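Local coordinates for 2-oxo-1,2-dihydroquinoline 8-monooxygenase, oxygenase component (Pseudomonas putida, PDB 1Z02), which probably hydroxylates 2-oxo-1,2-dihydroquinoline at carbon 8 as a Rieske-type monooxygenase, using a [2Fe-2S] cluster and a separate iron ion, at residues P32-A37 / G381-Q386. Sequence-based numbering, arbitrary orientation.
Sequences PYKDAA and GWDDEQ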
# COMPACT_ATOMS: atom_id res chain seq x y z
N PRO A 32 -0.59 7.34 28.86
CA PRO A 32 -1.90 7.08 28.25
C PRO A 32 -2.07 7.80 26.90
O PRO A 32 -2.72 7.29 25.98
CB PRO A 32 -2.88 7.60 29.30
CG PRO A 32 -2.16 7.31 30.58
CD PRO A 32 -0.75 7.77 30.26
N TYR A 33 -1.47 8.99 26.79
CA TYR A 33 -1.52 9.79 25.57
C TYR A 33 -0.67 9.13 24.48
O TYR A 33 -1.02 9.16 23.31
CB TYR A 33 -1.01 11.21 25.86
CG TYR A 33 -1.13 12.20 24.72
CD1 TYR A 33 -0.13 12.32 23.76
CD2 TYR A 33 -2.23 13.05 24.62
CE1 TYR A 33 -0.21 13.27 22.73
CE2 TYR A 33 -2.33 14.00 23.59
CZ TYR A 33 -1.32 14.11 22.66
OH TYR A 33 -1.38 15.07 21.67
N LYS A 34 0.45 8.53 24.88
CA LYS A 34 1.31 7.84 23.93
C LYS A 34 0.58 6.61 23.40
O LYS A 34 0.83 6.15 22.28
CB LYS A 34 2.60 7.38 24.60
CG LYS A 34 3.54 8.47 25.06
CD LYS A 34 4.85 7.84 25.50
CE LYS A 34 5.91 8.87 25.87
NZ LYS A 34 7.24 8.21 26.04
N ASP A 35 -0.31 6.08 24.24
CA ASP A 35 -1.10 4.90 23.90
C ASP A 35 -2.37 5.21 23.12
O ASP A 35 -3.01 4.30 22.61
CB ASP A 35 -1.49 4.16 25.17
CG ASP A 35 -0.30 3.61 25.93
OD1 ASP A 35 -0.48 3.26 27.12
OD2 ASP A 35 0.80 3.52 25.35
N ALA A 36 -2.73 6.49 23.04
CA ALA A 36 -3.97 6.88 22.36
C ALA A 36 -3.89 7.17 20.85
O ALA A 36 -4.50 8.13 20.36
CB ALA A 36 -4.59 8.08 23.09
N ALA A 37 -3.17 6.34 20.10
CA ALA A 37 -3.05 6.55 18.67
C ALA A 37 -4.40 6.57 17.95
O ALA A 37 -4.63 7.41 17.07
CB ALA A 37 -2.15 5.47 18.06
N GLY A 381 9.39 8.93 17.71
CA GLY A 381 9.19 10.30 18.18
C GLY A 381 8.67 10.51 19.59
O GLY A 381 9.10 11.44 20.28
N TRP A 382 7.75 9.66 20.02
CA TRP A 382 7.18 9.79 21.36
C TRP A 382 8.22 9.60 22.48
O TRP A 382 8.00 10.00 23.63
CB TRP A 382 6.01 8.81 21.51
CG TRP A 382 4.91 9.10 20.54
CD1 TRP A 382 4.52 8.33 19.48
CD2 TRP A 382 4.07 10.26 20.52
NE1 TRP A 382 3.49 8.94 18.80
CE2 TRP A 382 3.19 10.12 19.43
CE3 TRP A 382 3.97 11.40 21.33
CZ2 TRP A 382 2.23 11.09 19.11
CZ3 TRP A 382 3.01 12.36 21.02
CH2 TRP A 382 2.15 12.20 19.92
N ASP A 383 9.35 9.01 22.13
CA ASP A 383 10.41 8.78 23.10
C ASP A 383 11.64 9.64 22.81
O ASP A 383 12.23 10.19 23.74
CB ASP A 383 10.88 7.32 23.09
CG ASP A 383 9.86 6.36 23.63
OD1 ASP A 383 10.14 5.15 23.58
OD2 ASP A 383 8.79 6.79 24.10
N ASP A 384 12.00 9.74 21.54
CA ASP A 384 13.20 10.48 21.13
C ASP A 384 13.07 11.97 20.80
O ASP A 384 14.08 12.64 20.57
CB ASP A 384 13.86 9.77 19.94
CG ASP A 384 14.40 8.40 20.31
OD1 ASP A 384 14.91 7.69 19.42
OD2 ASP A 384 14.32 8.03 21.50
N GLU A 385 11.85 12.48 20.75
CA GLU A 385 11.68 13.90 20.48
C GLU A 385 12.44 14.65 21.57
O GLU A 385 12.54 14.17 22.71
CB GLU A 385 10.19 14.26 20.54
CG GLU A 385 9.59 14.14 21.93
CD GLU A 385 8.08 14.34 21.95
OE1 GLU A 385 7.53 14.93 20.98
OE2 GLU A 385 7.45 13.93 22.95
N GLN A 386 13.01 15.81 21.25
CA GLN A 386 13.73 16.58 22.26
C GLN A 386 13.03 17.92 22.46
O GLN A 386 13.35 18.90 21.81
CB GLN A 386 15.20 16.78 21.86
CG GLN A 386 15.93 15.44 21.75
CD GLN A 386 17.43 15.57 21.68
OE1 GLN A 386 18.07 16.15 22.56
NE2 GLN A 386 18.01 15.02 20.63
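Tyr33 and Trp382 form the buried half of this contact, Lys34 and Asp383 its outer, more exposed half. CE1 of Tyr33 lies 3.8 Å from both CZ3 and CH2 of Trp382, and CZ3 sits at the phenol edge, in its plane. The rings are steeply tilted, at 73°, and their centroids are 5.9 Å apart, so they touch through a few atoms. A chi1 of -174° swings the phenol away from the Tyr33 backbone N and against the indole; its OH bonds NE1 of Trp397 on helix 392-404. Trp382 also packs on Ile211 of helix 209-216 and meets Tyr376 edge-to-face. The contact ties the N-terminal helix 31-34 to helix 380-384 of the catalytic domain of a homotrimeric Rieske non-haem iron oxygenase, just after helix 363-376, whose start carries the iron ligand Asp365. Its own chain's iron sites are distant, but Gln386 packs on Leu85 of a neighbouring subunit, next to that subunit's Rieske cluster ligands. Toward solvent the packing thins to one long side chain. Lys34, extended beyond CG, passes Trp382 with its CD 4.3 Å from the indole-bearing CB. Its ammonium makes two bonds: NZ meets Asp383 OD2 at 2.9 Å, nearly along the C-O axis, in a salt bridge, and Trp382 O at 3.1 Å. The second bond is less well directed, with NZ well above the carbonyl plane and a C=O...N angle of 125°. A methionine in place of Lys34 would probably leave the Asp383 carboxylate without this countercharge and the Trp382 carbonyl without its ammonium donor. Arg20 holds the carbonyl of Asp383 itself.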